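Local coordinates for putative iron binding protein (Bordetella pertussis Tohama I, PDB 2OWT), which binds ferric iron together with a carbonate ion and probably serves as the solute-binding component of a bacterial iron-uptake system, at residues 5-10 with 31-36; 12-17 with 58-63; 103-108 with 195-200. One frame throughout, in Å; residues are numbered along the deposited sequence.

From the N terminus, the chain first closes on itself in interaction 1, where 5-10 meets 31-36 across a single intervening helix, 20-30, and completes a beta-alpha-beta unit. Interaction 2 crosses it: 12-17 lies inside that first loop, while its partner 58-63 comes after it, so the segments alternate along the chain. The two contacts share a sheet, with strand 7-12 between 33-38 and 58-61, and L10 packs on V58 and M60. Interaction 3 opens after both are closed and spans the longest loop, tying strand 100-112 to 193-197 and helix 198-205. It meets interaction 2 at the carbonate, which touches both contacts.

Interaction 1: 5-10 with 31-36; sequences SDEVSL and GIKVNT
Strands 7-10 and 33-36 run parallel, with their axes 29° apart and 4.5 Å at closest approach, and pair in the order E7 with K33, V8 with V34, S9 with N35 and L10 with T36. Backbone bonds pass back and forth between them: K33 N to D6 O, V8 N to K33 O, N35 N to V8 O at 2.7 Å, and L10 N to N35 O.

On the face carrying E7, K33, S9 and N35, the closest side-chain contact is polar. N35 ND2 donates to E7 OE1 over 2.7 Å in a nearly straight bond. E7 OE1 lies in the plane of the N35 amide, whereas ND2 comes down on the carboxylate from above its plane, the two flat groups standing almost perpendicular, 88° apart. E7 CG sits between the backbone N and the carbonyl carbon (chi1 48°), which turns the extended chain toward N35. The other end of that amide is also held, because K33 NZ donates to N35 OD1 at 3.2 Å; the rotation of the amide is thereby fixed from both ends. S9 OG lies against N35 CB.

The face carrying V8, V34, L10 and T36 is mostly apolar, with T36 OG1 a buried exception that has no partner in the model. V8 and V34 lie side by side and point the same way, V8 CG1 meeting V34 CG2 at 3.8 Å, and I32 CG2 reaches the same V8 methyl at 3.9 Å. L10 CB rests on V34 CG1.

This face is covered by helix 20-30, where F26 receives I32 and V34 and L23 receives L10 and T36, and by helix 251-261 beside V8. Strand 58-61 continues the sheet beyond 7-10.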
loop_
_atom_site.group_PDB
_atom_site.type_symbol
_atom_site.label_atom_id
_atom_site.label_comp_id
_atom_site.label_asym_id
_atom_site.label_seq_id
_atom_site.Cartn_x
_atom_site.Cartn_y
_atom_site.Cartn_z
ATOM N N SER A 5 -29.652 8.110 -6.116
ATOM C CA SER A 5 -29.920 6.668 -5.851
ATOM C C SER A 5 -29.137 5.731 -6.786
ATOM O O SER A 5 -28.980 4.546 -6.496
ATOM C CB SER A 5 -31.426 6.382 -5.963
ATOM O OG SER A 5 -32.013 6.190 -4.684
ATOM N N ASP A 6 -28.632 6.278 -7.887
ATOM C CA ASP A 6 -28.260 5.480 -9.060
ATOM C C ASP A 6 -26.741 5.295 -9.269
ATOM O O ASP A 6 -26.297 4.338 -9.925
ATOM C CB ASP A 6 -29.034 6.044 -10.284
ATOM C CG ASP A 6 -28.152 6.400 -11.483
ATOM O OD1 ASP A 6 -28.562 6.062 -12.620
ATOM O OD2 ASP A 6 -27.101 7.061 -11.318
ATOM N N GLU A 7 -25.950 6.186 -8.680
ATOM C CA GLU A 7 -24.503 6.146 -8.850
ATOM C C GLU A 7 -23.710 6.410 -7.577
ATOM O O GLU A 7 -24.273 6.657 -6.509
ATOM C CB GLU A 7 -24.060 7.114 -9.954
ATOM C CG GLU A 7 -24.647 8.518 -9.851
ATOM C CD GLU A 7 -24.110 9.454 -10.923
ATOM O OE1 GLU A 7 -23.545 8.973 -11.943
ATOM O OE2 GLU A 7 -24.236 10.677 -10.738
ATOM N N VAL A 8 -22.391 6.344 -7.729
ATOM C CA VAL A 8 -21.420 6.631 -6.676
ATOM C C VAL A 8 -20.098 7.021 -7.359
ATOM O O VAL A 8 -19.772 6.492 -8.430
ATOM C CB VAL A 8 -21.252 5.421 -5.674
ATOM C CG1 VAL A 8 -20.615 4.194 -6.345
ATOM C CG2 VAL A 8 -20.474 5.842 -4.439
ATOM N N SER A 9 -19.368 7.967 -6.769
ATOM C CA SER A 9 -18.086 8.412 -7.329
ATOM C C SER A 9 -16.920 8.025 -6.443
ATOM O O SER A 9 -16.928 8.290 -5.252
ATOM C CB SER A 9 -18.074 9.919 -7.541
ATOM O OG SER A 9 -19.032 10.276 -8.512
ATOM N N LEU A 10 -15.924 7.387 -7.037
ATOM C CA LEU A 10 -14.718 7.021 -6.320
ATOM C C LEU A 10 -13.541 7.855 -6.812
ATOM O O LEU A 10 -13.262 7.915 -8.006
ATOM C CB LEU A 10 -14.418 5.519 -6.471
ATOM C CG LEU A 10 -13.091 5.007 -5.888
ATOM C CD1 LEU A 10 -13.180 4.795 -4.392
ATOM C CD2 LEU A 10 -12.644 3.721 -6.569
ATOM N N GLY A 31 -26.346 -2.718 -9.118
ATOM C CA GLY A 31 -27.083 -1.866 -10.046
ATOM C C GLY A 31 -26.652 -0.415 -9.909
ATOM O O GLY A 31 -27.264 0.483 -10.497
ATOM N N ILE A 32 -25.589 -0.200 -9.129
ATOM C CA ILE A 32 -25.046 1.129 -8.877
ATOM C C ILE A 32 -23.784 1.391 -9.708
ATOM O O ILE A 32 -22.784 0.704 -9.574
ATOM C CB ILE A 32 -24.786 1.337 -7.375
ATOM C CG1 ILE A 32 -26.118 1.264 -6.604
ATOM C CG2 ILE A 32 -24.074 2.656 -7.125
ATOM C CD1 ILE A 32 -25.987 0.870 -5.143
ATOM N N LYS A 33 -23.864 2.388 -10.581
ATOM C CA LYS A 33 -22.756 2.795 -11.438
ATOM C C LYS A 33 -21.676 3.455 -10.582
ATOM O O LYS A 33 -21.986 4.293 -9.733
ATOM C CB LYS A 33 -23.266 3.790 -12.489
ATOM C CG LYS A 33 -22.231 4.252 -13.498
ATOM C CD LYS A 33 -22.672 5.528 -14.185
ATOM C CE LYS A 33 -21.978 5.668 -15.526
ATOM N NZ LYS A 33 -21.779 7.091 -15.928
ATOM N N VAL A 34 -20.420 3.063 -10.791
ATOM C CA VAL A 34 -19.300 3.700 -10.093
ATOM C C VAL A 34 -18.544 4.635 -11.040
ATOM O O VAL A 34 -17.832 4.182 -11.929
ATOM C CB VAL A 34 -18.304 2.678 -9.440
ATOM C CG1 VAL A 34 -17.286 3.407 -8.542
ATOM C CG2 VAL A 34 -19.045 1.630 -8.636
ATOM N N ASN A 35 -18.723 5.939 -10.848
ATOM C CA ASN A 35 -17.923 6.933 -11.544
ATOM C C ASN A 35 -16.612 6.998 -10.826
ATOM O O ASN A 35 -16.553 6.780 -9.618
ATOM C CB ASN A 35 -18.579 8.311 -11.523
ATOM C CG ASN A 35 -19.969 8.289 -12.076
ATOM O OD1 ASN A 35 -20.195 7.875 -13.219
ATOM N ND2 ASN A 35 -20.926 8.717 -11.261
ATOM N N THR A 36 -15.569 7.337 -11.565
ATOM C CA THR A 36 -14.232 7.002 -11.152
ATOM C C THR A 36 -13.277 8.119 -11.518
ATOM O O THR A 36 -13.296 8.627 -12.650
ATOM C CB THR A 36 -13.838 5.634 -11.787
ATOM O OG1 THR A 36 -13.082 4.858 -10.858
ATOM C CG2 THR A 36 -13.083 5.799 -13.091
#

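Interaction 2: 12-17 with 58-63; sequences TTREPK and VLMTVD. With CO3 (carbonate ion), chain C.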
loop_
_atom_site.group_PDB
_atom_site.type_symbol
_atom_site.label_atom_id
_atom_site.label_comp_id
_atom_site.label_asym_id
_atom_site.label_seq_id
_atom_site.Cartn_x
_atom_site.Cartn_y
_atom_site.Cartn_z
ATOM N N THR A 12 -9.503 7.893 -6.215
ATOM C CA THR A 12 -8.471 7.024 -5.663
ATOM C C THR A 12 -7.078 7.168 -6.298
ATOM O O THR A 12 -6.929 7.603 -7.446
ATOM C CB THR A 12 -8.907 5.532 -5.677
ATOM O OG1 THR A 12 -7.935 4.751 -4.967
ATOM C CG2 THR A 12 -9.048 5.002 -7.106
ATOM N N THR A 13 -6.070 6.802 -5.519
ATOM C CA THR A 13 -4.699 6.762 -5.986
ATOM C C THR A 13 -4.356 5.352 -6.454
ATOM O O THR A 13 -3.221 5.088 -6.868
ATOM C CB THR A 13 -3.720 7.151 -4.879
ATOM O OG1 THR A 13 -4.098 6.484 -3.666
ATOM C CG2 THR A 13 -3.702 8.664 -4.669
ATOM N N ARG A 14 -5.344 4.454 -6.392
ATOM C CA ARG A 14 -5.125 3.071 -6.779
ATOM C C ARG A 14 -4.856 2.889 -8.267
ATOM O O ARG A 14 -5.320 3.661 -9.110
ATOM C CB ARG A 14 -6.270 2.165 -6.332
ATOM C CG ARG A 14 -6.348 1.974 -4.824
ATOM C CD ARG A 14 -6.731 0.565 -4.456
ATOM N NE ARG A 14 -5.639 -0.354 -4.768
ATOM C CZ ARG A 14 -5.543 -1.602 -4.316
ATOM N NH1 ARG A 14 -6.475 -2.114 -3.508
ATOM N NH2 ARG A 14 -4.497 -2.339 -4.673
ATOM N N GLU A 15 -4.099 1.850 -8.580
ATOM C CA GLU A 15 -3.963 1.420 -9.951
ATOM C C GLU A 15 -5.348 0.943 -10.436
ATOM O O GLU A 15 -6.008 0.150 -9.742
ATOM C CB GLU A 15 -2.939 0.299 -10.011
ATOM C CG GLU A 15 -1.984 0.389 -11.164
ATOM C CD GLU A 15 -0.777 -0.502 -10.956
ATOM O OE1 GLU A 15 -0.958 -1.730 -10.935
ATOM O OE2 GLU A 15 0.349 0.027 -10.799
ATOM N N PRO A 16 -5.820 1.468 -11.589
ATOM C CA PRO A 16 -7.093 1.048 -12.185
ATOM C C PRO A 16 -7.272 -0.473 -12.321
ATOM O O PRO A 16 -8.322 -0.987 -11.958
ATOM C CB PRO A 16 -7.080 1.720 -13.565
ATOM C CG PRO A 16 -6.199 2.910 -13.402
ATOM C CD PRO A 16 -5.163 2.528 -12.377
ATOM N N LYS A 17 -6.262 -1.185 -12.814
ATOM C CA LYS A 17 -6.355 -2.647 -12.958
ATOM C C LYS A 17 -6.456 -3.361 -11.595
ATOM O O LYS A 17 -6.871 -4.516 -11.523
ATOM C CB LYS A 17 -5.213 -3.213 -13.838
ATOM C CG LYS A 17 -3.823 -3.162 -13.213
ATOM C CD LYS A 17 -2.705 -3.547 -14.204
ATOM C CE LYS A 17 -2.094 -2.311 -14.908
ATOM N NZ LYS A 17 -0.778 -2.574 -15.621
ATOM N N VAL A 58 -16.552 8.449 -2.272
ATOM C CA VAL A 58 -15.585 7.592 -1.602
ATOM C C VAL A 58 -14.190 8.053 -1.963
ATOM O O VAL A 58 -13.912 8.381 -3.121
ATOM C CB VAL A 58 -15.766 6.079 -1.965
ATOM C CG1 VAL A 58 -14.641 5.228 -1.348
ATOM C CG2 VAL A 58 -17.131 5.568 -1.478
ATOM N N LEU A 59 -13.324 8.096 -0.957
ATOM C CA LEU A 59 -11.928 8.453 -1.163
ATOM C C LEU A 59 -11.080 7.276 -0.745
ATOM O O LEU A 59 -11.144 6.852 0.409
ATOM C CB LEU A 59 -11.548 9.692 -0.339
ATOM C CG LEU A 59 -12.470 10.914 -0.414
ATOM C CD1 LEU A 59 -11.987 12.011 0.540
ATOM C CD2 LEU A 59 -12.599 11.444 -1.858
ATOM N N MET A 60 -10.276 6.766 -1.675
ATOM C CA MET A 60 -9.519 5.542 -1.444
ATOM C C MET A 60 -8.040 5.747 -1.674
ATOM O O MET A 60 -7.626 6.206 -2.743
ATOM C CB MET A 60 -10.030 4.409 -2.342
ATOM C CG MET A 60 -9.438 3.010 -2.040
ATOM S SD MET A 60 -10.070 1.742 -3.170
ATOM C CE MET A 60 -11.816 1.734 -2.738
ATOM N N THR A 61 -7.250 5.366 -0.670
ATOM C CA THR A 61 -5.799 5.485 -0.727
ATOM C C THR A 61 -5.152 4.102 -0.660
ATOM O O THR A 61 -5.815 3.111 -0.368
ATOM C CB THR A 61 -5.252 6.372 0.429
ATOM O OG1 THR A 61 -5.360 5.670 1.674
ATOM C CG2 THR A 61 -6.031 7.680 0.534
ATOM N N VAL A 62 -3.855 4.049 -0.933
ATOM C CA VAL A 62 -3.065 2.858 -0.693
ATOM C C VAL A 62 -1.977 3.125 0.354
ATOM O O VAL A 62 -0.864 2.604 0.262
ATOM C CB VAL A 62 -2.457 2.300 -2.000
ATOM C CG1 VAL A 62 -3.469 1.409 -2.711
ATOM C CG2 VAL A 62 -1.946 3.430 -2.913
ATOM N N ASP A 63 -2.326 3.923 1.362
ATOM C CA ASP A 63 -1.407 4.298 2.448
ATOM C C ASP A 63 -2.228 4.902 3.567
ATOM O O ASP A 63 -3.120 5.719 3.321
ATOM C CB ASP A 63 -0.349 5.310 1.966
ATOM C CG ASP A 63 0.535 5.837 3.096
ATOM O OD1 ASP A 63 0.694 7.065 3.196
ATOM O OD2 ASP A 63 1.076 5.043 3.895
HETATM C C CO3 C . -2.082 0.087 -6.035
HETATM O O1 CO3 C . -1.179 0.737 -6.699
HETATM O O2 CO3 C . -1.693 -0.776 -5.156
HETATM O O3 CO3 C . -3.347 0.293 -6.232
HETATM O O HOH W 1 -2.347 6.505 -1.736
#
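M60 O and T12 OG1 meet at 2.7 Å, the threonine hydroxyl donating from above the carbonyl plane, while T13 N donates to the same oxygen at 3.2 Å. Two donors thus grip one carbonyl. T12 OG1 can reach it because it stands anti to the backbone N (chi1 -172°), alongside the M60 side chain. Farther along, V62 CG1 lies over one face of the R14 guanidinium, 3.5 Å from NE, and M60 SD touches R14 CD at 3.8 Å.

The arginine, bent at chi2 and chi3, turns its edge to the carbonate: NE donates to O3 at 2.8 Å, almost in the guanidinium plane, and NH2 to O2. E15 N adds a second strong bond to O3, at 2.9 Å.

Behind this shell, T12 OG1 accepts from R14 N at 3.0 Å, an ST turn that shapes the backbone carrying both anion donors. A water joins T13 OG1 to V62 N. E276 forms a salt bridge with R14 NH2, and D63 caps helix 64-72 at its N terminus.

Loops that follow parallel strands at their C-terminal ends and converge on the ligand are characteristic of periplasmic-binding-protein folds; here they form the anion side of the iron site.

Interaction 3: 103-108 with 195-200; sequences SLRDRV and LANAYY. With FE (Fe (III) ion), chain B; CO3 (carbonate ion), chain C.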
loop_
_atom_site.group_PDB
_atom_site.type_symbol
_atom_site.label_atom_id
_atom_site.label_comp_id
_atom_site.label_asym_id
_atom_site.label_seq_id
_atom_site.Cartn_x
_atom_site.Cartn_y
_atom_site.Cartn_z
ATOM N N SER A 103 -7.943 -3.610 2.546
ATOM C CA SER A 103 -6.974 -4.679 2.300
ATOM C C SER A 103 -5.668 -4.378 3.039
ATOM O O SER A 103 -5.438 -3.235 3.464
ATOM C CB SER A 103 -6.698 -4.826 0.795
ATOM O OG SER A 103 -6.099 -3.655 0.260
ATOM N N LEU A 104 -4.833 -5.404 3.202
ATOM C CA LEU A 104 -3.499 -5.242 3.781
ATOM C C LEU A 104 -2.401 -5.581 2.758
ATOM O O LEU A 104 -2.627 -6.329 1.803
ATOM C CB LEU A 104 -3.331 -6.122 5.024
ATOM C CG LEU A 104 -3.994 -5.760 6.355
ATOM C CD1 LEU A 104 -4.412 -7.033 7.102
ATOM C CD2 LEU A 104 -3.047 -4.916 7.222
ATOM N N ARG A 105 -1.210 -5.043 2.991
ATOM C CA ARG A 105 -0.058 -5.249 2.124
ATOM C C ARG A 105 1.201 -5.111 2.964
ATOM O O ARG A 105 1.201 -4.404 3.965
ATOM C CB ARG A 105 -0.018 -4.197 1.010
ATOM C CG ARG A 105 -0.444 -2.798 1.463
ATOM C CD ARG A 105 -1.696 -2.353 0.708
ATOM N NE ARG A 105 -1.214 -1.427 -0.298
ATOM C CZ ARG A 105 -1.598 -1.377 -1.557
ATOM N NH1 ARG A 105 -2.523 -2.190 -2.039
ATOM N NH2 ARG A 105 -1.020 -0.486 -2.336
ATOM N N ASP A 106 2.274 -5.771 2.549
ATOM C CA ASP A 106 3.551 -5.665 3.257
ATOM C C ASP A 106 4.658 -5.187 2.313
ATOM O O ASP A 106 4.662 -5.522 1.128
ATOM C CB ASP A 106 3.918 -6.986 3.971
ATOM C CG ASP A 106 3.922 -8.202 3.038
ATOM O OD1 ASP A 106 3.305 -8.170 1.951
ATOM O OD2 ASP A 106 4.542 -9.218 3.395
ATOM N N ARG A 107 5.564 -4.369 2.839
ATOM C CA ARG A 107 6.720 -3.918 2.083
ATOM C C ARG A 107 7.872 -4.847 2.404
ATOM O O ARG A 107 8.336 -4.909 3.542
ATOM C CB ARG A 107 7.063 -2.459 2.411
ATOM C CG ARG A 107 7.921 -1.768 1.360
ATOM C CD ARG A 107 7.593 -0.297 1.260
ATOM N NE ARG A 107 8.211 0.339 0.099
ATOM C CZ ARG A 107 7.813 0.176 -1.165
ATOM N NH1 ARG A 107 6.791 -0.636 -1.460
ATOM N NH2 ARG A 107 8.439 0.826 -2.144
ATOM N N VAL A 108 8.323 -5.577 1.389
ATOM C CA VAL A 108 9.240 -6.703 1.580
ATOM C C VAL A 108 10.498 -6.523 0.732
ATOM O O VAL A 108 10.635 -5.525 0.020
ATOM C CB VAL A 108 8.546 -8.051 1.214
ATOM C CG1 VAL A 108 7.361 -8.308 2.101
ATOM C CG2 VAL A 108 8.093 -8.049 -0.247
ATOM N N LEU A 195 13.543 -2.855 -1.944
ATOM C CA LEU A 195 12.287 -2.770 -1.168
ATOM C C LEU A 195 11.080 -2.547 -2.057
ATOM O O LEU A 195 11.105 -1.680 -2.924
ATOM C CB LEU A 195 12.348 -1.633 -0.143
ATOM C CG LEU A 195 13.011 -1.854 1.211
ATOM C CD1 LEU A 195 12.920 -0.550 1.965
ATOM C CD2 LEU A 195 12.372 -2.999 2.010
ATOM N N ALA A 196 10.025 -3.329 -1.848
ATOM C CA ALA A 196 8.794 -3.183 -2.634
ATOM C C ALA A 196 7.656 -4.054 -2.099
ATOM O O ALA A 196 7.891 -4.944 -1.291
ATOM C CB ALA A 196 9.053 -3.472 -4.108
ATOM N N ASN A 197 6.430 -3.791 -2.553
ATOM C CA ASN A 197 5.241 -4.478 -2.041
ATOM C C ASN A 197 5.087 -5.876 -2.638
ATOM O O ASN A 197 5.216 -6.068 -3.856
ATOM C CB ASN A 197 3.975 -3.627 -2.273
ATOM C CG ASN A 197 3.889 -2.399 -1.334
ATOM O OD1 ASN A 197 4.615 -2.287 -0.356
ATOM N ND2 ASN A 197 2.997 -1.484 -1.652
ATOM N N ALA A 198 4.812 -6.851 -1.780
ATOM C CA ALA A 198 4.791 -8.259 -2.203
ATOM C C ALA A 198 3.644 -8.580 -3.147
ATOM O O ALA A 198 3.773 -9.481 -3.975
ATOM C CB ALA A 198 4.775 -9.212 -1.004
ATOM N N TYR A 199 2.534 -7.848 -3.042
ATOM C CA TYR A 199 1.390 -8.126 -3.916
ATOM C C TYR A 199 1.729 -7.976 -5.410
ATOM O O TYR A 199 1.150 -8.676 -6.233
ATOM C CB TYR A 199 0.130 -7.332 -3.513
ATOM C CG TYR A 199 0.238 -5.834 -3.605
ATOM C CD1 TYR A 199 -0.002 -5.171 -4.807
ATOM C CD2 TYR A 199 0.541 -5.072 -2.481
ATOM C CE1 TYR A 199 0.097 -3.787 -4.892
ATOM C CE2 TYR A 199 0.649 -3.694 -2.560
ATOM C CZ TYR A 199 0.423 -3.057 -3.763
ATOM O OH TYR A 199 0.530 -1.687 -3.848
ATOM N N TYR A 200 2.656 -7.072 -5.747
ATOM C CA TYR A 200 3.125 -6.927 -7.132
ATOM C C TYR A 200 3.836 -8.185 -7.639
ATOM O O TYR A 200 3.679 -8.546 -8.796
ATOM C CB TYR A 200 4.033 -5.707 -7.307
ATOM C CG TYR A 200 3.347 -4.370 -7.129
ATOM C CD1 TYR A 200 3.653 -3.554 -6.044
ATOM C CD2 TYR A 200 2.391 -3.917 -8.051
ATOM C CE1 TYR A 200 3.030 -2.322 -5.874
ATOM C CE2 TYR A 200 1.759 -2.681 -7.888
ATOM C CZ TYR A 200 2.082 -1.887 -6.800
ATOM O OH TYR A 200 1.467 -0.655 -6.626
HETATM FE FE FE B . 0.179 -0.361 -5.135
HETATM C C CO3 C . -2.082 0.087 -6.035
HETATM O O1 CO3 C . -1.179 0.737 -6.699
HETATM O O2 CO3 C . -1.693 -0.776 -5.156
HETATM O O3 CO3 C . -3.347 0.293 -6.232
HETATM O O HOH W 2 1.875 -7.143 -0.020
#
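R105 crosses Y199 obliquely, and its side chain can be followed along the tyrosine to the iron site. CB touches Y199 CD2 at 3.6 Å. With CG between the backbone N and the carbonyl carbon (chi1 38°) and further bends at chi2 and chi3, the chain brings NE near Y199 CE2. At CZ the guanidinium lies with one face against Y199, CE2 sitting 3.4 Å above its centre and the two planes inclined by 37°. NH1 forms a salt bridge with E276. At the tip, NH2 donates to carbonate O2 over 2.9 Å, the bond nearly straight at 165°.

The iron(III) is bound by Y199 OH at 1.9 Å and Y200 OH at 2.0 Å, by carbonate O1 and O2, and by Y143 of helix 142-170. The two tyrosine rings are inclined to each other, with Y199 CE1 over the centre of the Y200 ring.

Behind the site the backbones pair antiparallel, with V108 and A196 as a hydrogen-bonded pair and A198 N bonded to D106 O at 3.2 Å where helix 198-205 follows the strand. V108 CG2 packs on A198 CB. The R107 guanidinium stands nearly perpendicular to the N197 amide and makes a weak bond from NH1 to OD1; D179 is its stronger partner.

Three tyrosines and a chelating carbonate are oxygen ligands well suited to hard ferric iron. Iron would be expected to favour the phenolate form of its tyrosines, and R105 probably offsets part of the negative charge gathered around the metal.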